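Local coordinates for catalase (Exiguobacterium oxidotolerans, PDB 2J2M), which catalyses the breakdown of hydrogen peroxide to water and oxygen at a heme buried in each subunit of a tetramer, at residues Asp125-Asn130 with Phe315-Leu320; Val198-Trp203 with Asp276-Thr281; Val211-Arg216 with Val262-Pro267. All blocks are in the same frame, centred on the assembly; numbering follows the deposited sequence.

Contact 1. Residues Asp125-Asn130 with Phe315-Leu320. With HEM (protoporphyrin IX containing Fe), chain E.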
# COMPACT_ATOMS: atom_id res chain seq x y z
N ASP A 125 18.76 15.48 -11.01
CA ASP A 125 18.98 15.48 -9.57
C ASP A 125 20.45 15.40 -9.25
O ASP A 125 21.12 14.47 -9.71
CB ASP A 125 18.25 14.31 -8.90
CG ASP A 125 16.74 14.42 -9.00
OD1 ASP A 125 16.09 13.35 -9.03
OD2 ASP A 125 16.19 15.55 -9.05
N PHE A 126 20.96 16.39 -8.52
CA PHE A 126 22.22 16.25 -7.79
C PHE A 126 21.93 15.64 -6.41
O PHE A 126 21.13 16.17 -5.65
CB PHE A 126 22.99 17.59 -7.65
CG PHE A 126 24.25 17.48 -6.79
CD1 PHE A 126 24.17 17.58 -5.39
CD2 PHE A 126 25.49 17.25 -7.37
CE1 PHE A 126 25.34 17.47 -4.58
CE2 PHE A 126 26.67 17.14 -6.59
CZ PHE A 126 26.60 17.24 -5.19
N VAL A 127 22.55 14.50 -6.11
CA VAL A 127 22.30 13.83 -4.82
C VAL A 127 23.66 13.43 -4.25
O VAL A 127 24.22 12.40 -4.60
CB VAL A 127 21.33 12.61 -4.99
CG1 VAL A 127 21.00 11.95 -3.63
CG2 VAL A 127 20.04 13.05 -5.70
N GLY A 128 24.22 14.31 -3.43
CA GLY A 128 25.53 14.09 -2.84
C GLY A 128 25.52 14.20 -1.32
O GLY A 128 24.45 14.30 -0.71
N ASN A 129 26.71 14.17 -0.72
CA ASN A 129 26.95 14.38 0.71
C ASN A 129 27.97 15.51 0.87
O ASN A 129 28.63 15.89 -0.10
CB ASN A 129 27.50 13.10 1.35
CG ASN A 129 26.41 12.09 1.73
OD1 ASN A 129 25.25 12.45 1.92
ND2 ASN A 129 26.80 10.82 1.89
N ASN A 130 28.12 16.06 2.08
CA ASN A 130 29.16 17.06 2.30
C ASN A 130 30.55 16.46 2.11
O ASN A 130 31.40 17.04 1.43
CB ASN A 130 29.02 17.79 3.65
CG ASN A 130 29.02 16.84 4.86
OD1 ASN A 130 28.62 15.67 4.78
ND2 ASN A 130 29.46 17.37 6.00
N PHE A 315 14.64 12.21 -5.02
CA PHE A 315 15.77 12.46 -5.91
C PHE A 315 16.48 11.16 -6.28
O PHE A 315 16.43 10.18 -5.55
CB PHE A 315 16.82 13.36 -5.27
CG PHE A 315 16.30 14.59 -4.59
CD1 PHE A 315 16.31 15.82 -5.25
CD2 PHE A 315 15.93 14.55 -3.25
CE1 PHE A 315 15.90 16.98 -4.58
CE2 PHE A 315 15.52 15.69 -2.58
CZ PHE A 315 15.50 16.91 -3.25
N ASN A 316 17.17 11.18 -7.42
CA ASN A 316 17.95 10.02 -7.89
C ASN A 316 19.14 10.55 -8.68
O ASN A 316 18.95 11.31 -9.62
CB ASN A 316 17.08 9.08 -8.77
CG ASN A 316 17.84 7.83 -9.24
OD1 ASN A 316 19.06 7.77 -9.16
ND2 ASN A 316 17.12 6.84 -9.75
N PRO A 317 20.37 10.18 -8.27
CA PRO A 317 21.60 10.66 -8.98
C PRO A 317 21.66 10.23 -10.45
O PRO A 317 22.40 10.81 -11.23
CB PRO A 317 22.76 10.01 -8.20
CG PRO A 317 22.13 8.94 -7.34
CD PRO A 317 20.69 9.34 -7.09
N GLY A 318 20.91 9.20 -10.81
CA GLY A 318 20.88 8.78 -12.19
C GLY A 318 19.68 9.35 -12.90
O GLY A 318 19.33 8.87 -13.98
N VAL A 319 19.03 10.34 -12.29
CA VAL A 319 18.05 11.19 -12.98
C VAL A 319 18.84 12.37 -13.59
O VAL A 319 19.12 13.38 -12.94
CB VAL A 319 16.85 11.58 -12.07
CG1 VAL A 319 16.03 12.76 -12.65
CG2 VAL A 319 15.95 10.39 -11.88
N LEU A 320 19.23 12.19 -14.86
CA LEU A 320 20.15 13.12 -15.53
C LEU A 320 19.54 13.68 -16.78
O LEU A 320 18.66 13.06 -17.35
CB LEU A 320 21.45 12.39 -15.89
CG LEU A 320 22.22 11.74 -14.74
CD1 LEU A 320 23.33 10.93 -15.33
CD2 LEU A 320 22.77 12.81 -13.84
CHA HEM E . 18.93 8.65 0.39
CHB HEM E . 23.45 10.33 -0.40
CHC HEM E . 24.90 5.82 -1.30
CHD HEM E . 20.34 4.26 -1.19
C1A HEM E . 20.01 9.51 0.21
C2A HEM E . 20.00 10.97 0.30
C3A HEM E . 21.25 11.43 0.08
C4A HEM E . 22.10 10.29 -0.14
CMA HEM E . 21.75 12.90 0.07
CAA HEM E . 18.73 11.81 0.62
CBA HEM E . 17.99 12.28 -0.63
CGA HEM E . 16.83 13.13 -0.15
O1A HEM E . 15.65 12.71 -0.30
O2A HEM E . 17.09 14.22 0.42
C1B HEM E . 24.23 9.27 -0.78
C2B HEM E . 25.58 9.34 -1.31
C3B HEM E . 25.96 8.08 -1.54
C4B HEM E . 24.88 7.20 -1.18
CMB HEM E . 26.41 10.62 -1.60
CAB HEM E . 27.29 7.60 -2.15
CBB HEM E . 28.45 8.14 -1.80
C1C HEM E . 23.81 5.00 -1.45
C2C HEM E . 23.80 3.64 -1.96
C3C HEM E . 22.52 3.23 -1.93
C4C HEM E . 21.70 4.31 -1.39
CMC HEM E . 25.03 2.83 -2.48
CAC HEM E . 21.95 1.86 -2.34
CBC HEM E . 21.78 1.52 -3.62
C1D HEM E . 19.52 5.26 -0.73
C2D HEM E . 18.09 5.13 -0.52
C3D HEM E . 17.64 6.51 -0.04
C4D HEM E . 18.85 7.33 0.00
CMD HEM E . 17.20 3.87 -0.80
CAD HEM E . 16.21 6.95 0.31
CBD HEM E . 15.70 7.81 -0.85
CGD HEM E . 14.20 8.04 -0.78
O1D HEM E . 13.46 7.41 0.04
O2D HEM E . 13.74 8.88 -1.58
NA HEM E . 21.31 9.15 -0.07
NB HEM E . 23.84 7.95 -0.71
NC HEM E . 22.52 5.37 -1.12
ND HEM E . 19.91 6.55 -0.42
FE HEM E . 21.82 7.31 -0.86
O HOH W 1 23.46 13.34 -10.69
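Asp125 and Val127, on strand 122-129 as it runs toward the heme, face a loop without regular structure, and the two backbones come nearest at Val127 and Pro317, whose CA atoms lie 5.3 Å apart. The loop folds through a type I beta turn from Asn316 to Val319, tightened by an Asx turn in which Asn316 OD1 accepts from Gly318 N. At the far side of this turn Asp125 N bonds to Val319 O at 2.9 Å. A water bridges the segments, donating to both Asp125 O and Pro317 O. The carboxylate of Asp125, beside its own backbone N (chi1 -66°), reaches the first residue of the turn: OD1 takes Asn316 N at 2.9 Å on its anti side, the donor 31° out of the carboxylate plane. OD2 lies at the edge of the Phe315 ring, 3.8 Å from Phe315 CD1, and is salt-bridged to Lys116. Val127 splits its two methyls: CG2 presses on Phe315 CB at 3.3 Å, while CG1 rests 3.8 Å from heme atom C3A. The other edge of the Phe315 ring meets the heme propionate, CD2 lying 3.5 Å from O1A. An alanine in place of Asp125 would probably take this acceptor from Asn316 N, leave Lys116 without this carboxylate and let the start of the turn shift. The buried carboxylate thus serves two donors, and its charge is probably stabilised by Lys116, while apolar groups of both segments line the heme pocket.

Contact 2. Residues Val198-Trp203 with Asp276-Thr281. With HEM (protoporphyrin IX containing Fe), chain E.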
# COMPACT_ATOMS: atom_id res chain seq x y z
N VAL A 198 30.71 13.02 -4.85
CA VAL A 198 31.42 11.81 -4.42
C VAL A 198 31.85 10.91 -5.60
O VAL A 198 33.04 10.59 -5.72
CB VAL A 198 30.64 11.03 -3.29
CG1 VAL A 198 31.32 9.68 -2.97
CG2 VAL A 198 30.51 11.92 -2.05
N HIS A 199 30.89 10.49 -6.43
CA HIS A 199 31.16 9.76 -7.67
C HIS A 199 31.59 10.68 -8.81
O HIS A 199 31.26 11.86 -8.83
CB HIS A 199 29.91 9.02 -8.16
CG HIS A 199 29.12 8.34 -7.08
ND1 HIS A 199 29.57 7.21 -6.42
CD2 HIS A 199 27.90 8.63 -6.56
CE1 HIS A 199 28.66 6.84 -5.53
NE2 HIS A 199 27.65 7.68 -5.59
N SER A 200 32.32 10.10 -9.77
CA SER A 200 32.47 10.69 -11.08
C SER A 200 31.18 10.40 -11.83
O SER A 200 30.52 9.38 -11.59
CB SER A 200 33.64 10.07 -11.83
OG SER A 200 33.49 8.65 -11.95
N PHE A 201 30.83 11.33 -12.71
CA PHE A 201 29.80 11.12 -13.73
C PHE A 201 30.44 11.34 -15.09
O PHE A 201 31.67 11.61 -15.19
CB PHE A 201 28.63 12.09 -13.52
CG PHE A 201 27.79 11.77 -12.33
CD1 PHE A 201 26.61 11.08 -12.46
CD2 PHE A 201 28.22 12.10 -11.04
CE1 PHE A 201 25.83 10.75 -11.35
CE2 PHE A 201 27.45 11.76 -9.94
CZ PHE A 201 26.26 11.09 -10.11
N LYS A 202 29.62 11.19 -16.13
CA LYS A 202 30.07 11.47 -17.49
C LYS A 202 29.31 12.66 -18.04
O LYS A 202 28.08 12.75 -17.93
CB LYS A 202 29.86 10.26 -18.40
CG LYS A 202 30.83 9.10 -18.16
CD LYS A 202 30.39 7.84 -18.89
CE LYS A 202 31.58 6.87 -19.02
NZ LYS A 202 31.35 5.67 -19.87
N TRP A 203 30.05 13.60 -18.62
CA TRP A 203 29.45 14.67 -19.39
C TRP A 203 29.92 14.48 -20.83
O TRP A 203 31.12 14.24 -21.08
CB TRP A 203 29.89 16.01 -18.85
CG TRP A 203 29.18 16.48 -17.60
CD1 TRP A 203 28.30 15.77 -16.82
CD2 TRP A 203 29.32 17.76 -16.97
NE1 TRP A 203 27.87 16.53 -15.77
CE2 TRP A 203 28.48 17.76 -15.83
CE3 TRP A 203 30.05 18.92 -17.28
CZ2 TRP A 203 28.35 18.89 -14.99
CZ3 TRP A 203 29.95 20.02 -16.43
CH2 TRP A 203 29.10 20.00 -15.30
N ASP A 276 42.06 3.98 -8.46
CA ASP A 276 41.02 3.99 -9.50
C ASP A 276 40.06 5.20 -9.32
O ASP A 276 39.32 5.27 -8.33
CB ASP A 276 40.23 2.68 -9.50
CG ASP A 276 39.32 2.52 -10.74
OD1 ASP A 276 39.20 1.39 -11.25
OD2 ASP A 276 38.72 3.50 -11.22
N PRO A 277 40.09 6.15 -10.27
CA PRO A 277 39.24 7.36 -10.15
C PRO A 277 37.71 7.12 -10.07
O PRO A 277 37.00 8.02 -9.68
CB PRO A 277 39.61 8.16 -11.40
CG PRO A 277 40.21 7.15 -12.35
CD PRO A 277 40.92 6.17 -11.48
N LEU A 278 37.26 5.92 -10.46
CA LEU A 278 35.88 5.42 -10.34
C LEU A 278 35.57 4.76 -8.98
O LEU A 278 34.43 4.31 -8.75
CB LEU A 278 35.66 4.33 -11.41
CG LEU A 278 34.77 4.36 -12.66
CD1 LEU A 278 34.99 5.56 -13.52
CD2 LEU A 278 35.06 3.06 -13.44
N ASP A 279 36.58 4.64 -8.12
CA ASP A 279 36.39 4.13 -6.76
C ASP A 279 35.80 5.24 -5.85
O ASP A 279 36.44 6.25 -5.61
CB ASP A 279 37.75 3.58 -6.24
CG ASP A 279 37.71 3.08 -4.79
OD1 ASP A 279 36.64 3.09 -4.15
OD2 ASP A 279 38.77 2.65 -4.27
N ALA A 280 34.60 5.02 -5.31
CA ALA A 280 33.93 6.00 -4.43
C ALA A 280 34.55 6.21 -3.03
O ALA A 280 34.13 7.12 -2.26
CB ALA A 280 32.46 5.68 -4.32
N THR A 281 35.52 5.37 -2.68
CA THR A 281 36.33 5.58 -1.47
C THR A 281 37.47 6.54 -1.73
O THR A 281 38.27 6.81 -0.81
CB THR A 281 36.91 4.26 -0.90
OG1 THR A 281 37.63 3.58 -1.91
CG2 THR A 281 35.80 3.32 -0.36
CHA HEM E . 18.93 8.65 0.39
CHB HEM E . 23.45 10.33 -0.40
CHC HEM E . 24.90 5.82 -1.30
CHD HEM E . 20.34 4.26 -1.19
C1A HEM E . 20.01 9.51 0.21
C2A HEM E . 20.00 10.97 0.30
C3A HEM E . 21.25 11.43 0.08
C4A HEM E . 22.10 10.29 -0.14
CMA HEM E . 21.75 12.90 0.07
CAA HEM E . 18.73 11.81 0.62
CBA HEM E . 17.99 12.28 -0.63
CGA HEM E . 16.83 13.13 -0.15
O1A HEM E . 15.65 12.71 -0.30
O2A HEM E . 17.09 14.22 0.42
C1B HEM E . 24.23 9.27 -0.78
C2B HEM E . 25.58 9.34 -1.31
C3B HEM E . 25.96 8.08 -1.54
C4B HEM E . 24.88 7.20 -1.18
CMB HEM E . 26.41 10.62 -1.60
CAB HEM E . 27.29 7.60 -2.15
CBB HEM E . 28.45 8.14 -1.80
C1C HEM E . 23.81 5.00 -1.45
C2C HEM E . 23.80 3.64 -1.96
C3C HEM E . 22.52 3.23 -1.93
C4C HEM E . 21.70 4.31 -1.39
CMC HEM E . 25.03 2.83 -2.48
CAC HEM E . 21.95 1.86 -2.34
CBC HEM E . 21.78 1.52 -3.62
C1D HEM E . 19.52 5.26 -0.73
C2D HEM E . 18.09 5.13 -0.52
C3D HEM E . 17.64 6.51 -0.04
C4D HEM E . 18.85 7.33 0.00
CMD HEM E . 17.20 3.87 -0.80
CAD HEM E . 16.21 6.95 0.31
CBD HEM E . 15.70 7.81 -0.85
CGD HEM E . 14.20 8.04 -0.78
O1D HEM E . 13.46 7.41 0.04
O2D HEM E . 13.74 8.88 -1.58
NA HEM E . 21.31 9.15 -0.07
NB HEM E . 23.84 7.95 -0.71
NC HEM E . 22.52 5.37 -1.12
ND HEM E . 19.91 6.55 -0.42
FE HEM E . 21.82 7.31 -0.86
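His199 and Ala280 bring the two backbones closest, their CA atoms 5.7 Å apart, and the contact is one of van der Waals touches. The Ala280 methyl, directed toward the other segment, meets the imidazole obliquely, with CB 3.9 Å from His199 ND1. With CG beside the backbone N (chi1 -42°), the His199 ring also comes obliquely against a heme vinyl group, its NE2 3.5 Å from heme CAB, on the same side of the ring plane as the Ala280 methyl. ND1 is hydrogen-bonded to Asp329, which probably helps fix the turn of the ring. Val198 reaches the same vinyl with one branch: CG1, anti to the backbone N (chi1 173°), lies 3.5 Å from heme CBB and 3.9 Å from Ala280 O. Ser200 OG, set between its backbone N and carbonyl carbon, approaches Leu278 CD1 at 3.8 Å; the Leu278 side chain starts away but its end returns. The loop is shaped by two Asx turns, Asp276 OD2 accepting from Leu278 N and Asp279 OD1 from Thr281 N at 2.9 Å. Asp279 OD2 is also salt-bridged to Arg137 and Lys282, and Asp276 OD2 to Arg28 of a neighbouring subunit. The contact thus sits beside one vinyl of the heme, where Leu331 of helix 330-346 packs on both His199 and Ala280, while strand 201-204, continuing from His199 and Ser200, pairs with strands 210-219 and 324-326.

Contact 3. Residues Val211-Arg216 with Val262-Pro267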
# COMPACT_ATOMS: atom_id res chain seq x y z
N VAL A 211 33.84 13.34 -21.03
CA VAL A 211 34.82 13.45 -19.93
C VAL A 211 34.19 12.93 -18.62
O VAL A 211 32.97 12.97 -18.46
CB VAL A 211 35.34 14.92 -19.73
CG1 VAL A 211 36.19 15.38 -20.93
CG2 VAL A 211 34.16 15.90 -19.51
N TYR A 212 35.03 12.46 -17.70
CA TYR A 212 34.64 12.21 -16.31
C TYR A 212 34.64 13.48 -15.47
O TYR A 212 35.60 14.25 -15.47
CB TYR A 212 35.57 11.19 -15.63
CG TYR A 212 35.42 9.77 -16.14
CD1 TYR A 212 34.30 9.00 -15.78
CD2 TYR A 212 36.38 9.21 -16.97
CE1 TYR A 212 34.15 7.70 -16.24
CE2 TYR A 212 36.24 7.90 -17.45
CZ TYR A 212 35.12 7.16 -17.07
OH TYR A 212 34.98 5.87 -17.53
N ILE A 213 33.56 13.66 -14.70
CA ILE A 213 33.42 14.87 -13.91
C ILE A 213 33.04 14.56 -12.46
O ILE A 213 32.31 13.59 -12.20
CB ILE A 213 32.39 15.87 -14.54
CG1 ILE A 213 30.96 15.36 -14.36
CG2 ILE A 213 32.70 16.13 -16.02
CD1 ILE A 213 30.25 15.97 -13.19
N LYS A 214 33.55 15.38 -11.55
CA LYS A 214 33.14 15.40 -10.15
C LYS A 214 32.50 16.79 -9.94
O LYS A 214 32.88 17.79 -10.61
CB LYS A 214 34.37 15.24 -9.25
CG LYS A 214 34.30 14.21 -8.11
CD LYS A 214 34.39 12.81 -8.65
CE LYS A 214 35.46 11.96 -7.98
NZ LYS A 214 35.34 11.56 -6.55
N LEU A 215 31.54 16.86 -9.01
CA LEU A 215 30.81 18.09 -8.73
C LEU A 215 31.06 18.52 -7.31
O LEU A 215 31.14 17.68 -6.42
CB LEU A 215 29.33 17.90 -8.99
CG LEU A 215 28.64 18.47 -10.24
CD1 LEU A 215 29.53 19.23 -11.24
CD2 LEU A 215 27.78 17.40 -10.94
N ARG A 216 31.11 19.83 -7.11
CA ARG A 216 31.63 20.44 -5.90
C ARG A 216 30.80 21.68 -5.50
O ARG A 216 30.71 22.63 -6.28
CB ARG A 216 33.09 20.86 -6.18
CG ARG A 216 34.17 20.13 -5.38
CD ARG A 216 34.50 18.70 -5.80
NE ARG A 216 34.82 18.06 -4.53
CZ ARG A 216 35.85 17.29 -4.22
NH1 ARG A 216 36.73 16.87 -5.12
NH2 ARG A 216 35.94 16.87 -2.98
N VAL A 262 33.34 22.18 -10.98
CA VAL A 262 33.40 20.94 -11.69
C VAL A 262 34.86 20.52 -11.82
O VAL A 262 35.72 21.33 -12.14
CB VAL A 262 32.67 21.03 -13.08
CG1 VAL A 262 33.38 21.97 -14.05
CG2 VAL A 262 32.51 19.65 -13.72
N GLN A 263 35.13 19.25 -11.55
CA GLN A 263 36.43 18.64 -11.85
C GLN A 263 36.31 17.71 -13.05
O GLN A 263 35.39 16.88 -13.13
CB GLN A 263 36.99 17.88 -10.64
CG GLN A 263 37.47 18.79 -9.52
CD GLN A 263 37.78 18.00 -8.28
OE1 GLN A 263 36.88 17.44 -7.66
NE2 GLN A 263 39.05 17.93 -7.92
N VAL A 264 37.26 17.85 -13.97
CA VAL A 264 37.25 17.17 -15.25
C VAL A 264 38.50 16.31 -15.46
O VAL A 264 39.64 16.77 -15.36
CB VAL A 264 37.09 18.17 -16.42
CG1 VAL A 264 37.03 17.44 -17.75
CG2 VAL A 264 35.83 19.03 -16.22
N LEU A 265 38.24 15.05 -15.75
CA LEU A 265 39.25 14.03 -15.92
C LEU A 265 38.97 13.30 -17.21
O LEU A 265 37.93 12.67 -17.36
CB LEU A 265 39.19 13.03 -14.75
CG LEU A 265 40.11 11.80 -14.89
CD1 LEU A 265 41.62 12.16 -14.83
CD2 LEU A 265 39.75 10.77 -13.84
N ASP A 266 39.92 13.39 -18.14
CA ASP A 266 39.76 12.77 -19.45
C ASP A 266 39.81 11.25 -19.30
O ASP A 266 40.66 10.71 -18.57
CB ASP A 266 40.82 13.28 -20.39
CG ASP A 266 40.63 12.78 -21.77
OD1 ASP A 266 40.14 13.56 -22.63
OD2 ASP A 266 40.94 11.59 -22.02
N PRO A 267 38.88 10.54 -19.95
CA PRO A 267 38.89 9.07 -19.86
C PRO A 267 40.24 8.40 -20.19
O PRO A 267 40.53 7.33 -19.64
CB PRO A 267 37.80 8.65 -20.84
CG PRO A 267 36.80 9.82 -20.73
CD PRO A 267 37.73 11.02 -20.75
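Tyr212 with Leu265 and Lys214 with Gln263 are the hydrogen-bonded pairs of two antiparallel strands, whose axes approach to 4.6 Å at 159°. Each pair is closed by two backbone bonds, such as Gln263 N to Lys214 O at 2.8 Å. Ile213 with Val264, between them, and Leu215 with Val262, beyond Lys214 and Gln263, are the non-hydrogen-bonded pairs. The polar side-chain link is on the Lys214 and Gln263 face: Arg216 NH1 donates to Gln263 OE1 at 2.6 Å, the oxygen lying in the guanidinium plane, which is turned 45° from the amide. Arg216 NH2 forms a salt bridge with Asp283, and Gln263 NE2 bonds to the Ile289 and Trp284 carbonyls, so both ends are held. Among the apolar contacts, Val211 CB meets Val264 CG1 at 3.6 Å, and Val262 CG2 is shared by Ile213 CB and Leu215 CD1. Just past the end of strand 257-265, Pro267 CA lies at the edge of the Tyr212 ring, 3.8 Å from Tyr212 CE2, while Tyr212 OH bonds to Glu328. In the antiparallel sheet of the catalase fold, strand 210-219 pairs on its other side with strand 201-204, and strand 257-265 with strand 292-302; Trp203 covers Ile213, Leu215 and Val262.

Overall arrangement
All three contacts are buried and belong to one antiparallel sheet and the loops around it. The centre of contact 1 lies about 6 Å from that of the chain, against about 16 Å for contact 2 and 19 Å for contact 3. Contact 1 joins a strand to a loop, contact 2 the residues leading into strand 201-204 to a loop; both touch the heme. The first uses a buried carboxylate and a water, the second mainly van der Waals contact. Contact 3, strand against strand, relies mainly on backbone bonds, with one side-chain bond and apolar pairs. Contacts 2 and 3 share neighbouring strands: Lys214 NZ lies 2.6 Å from Val198 O. Phe126 packs on Leu215, tying contact 1 to contact 3.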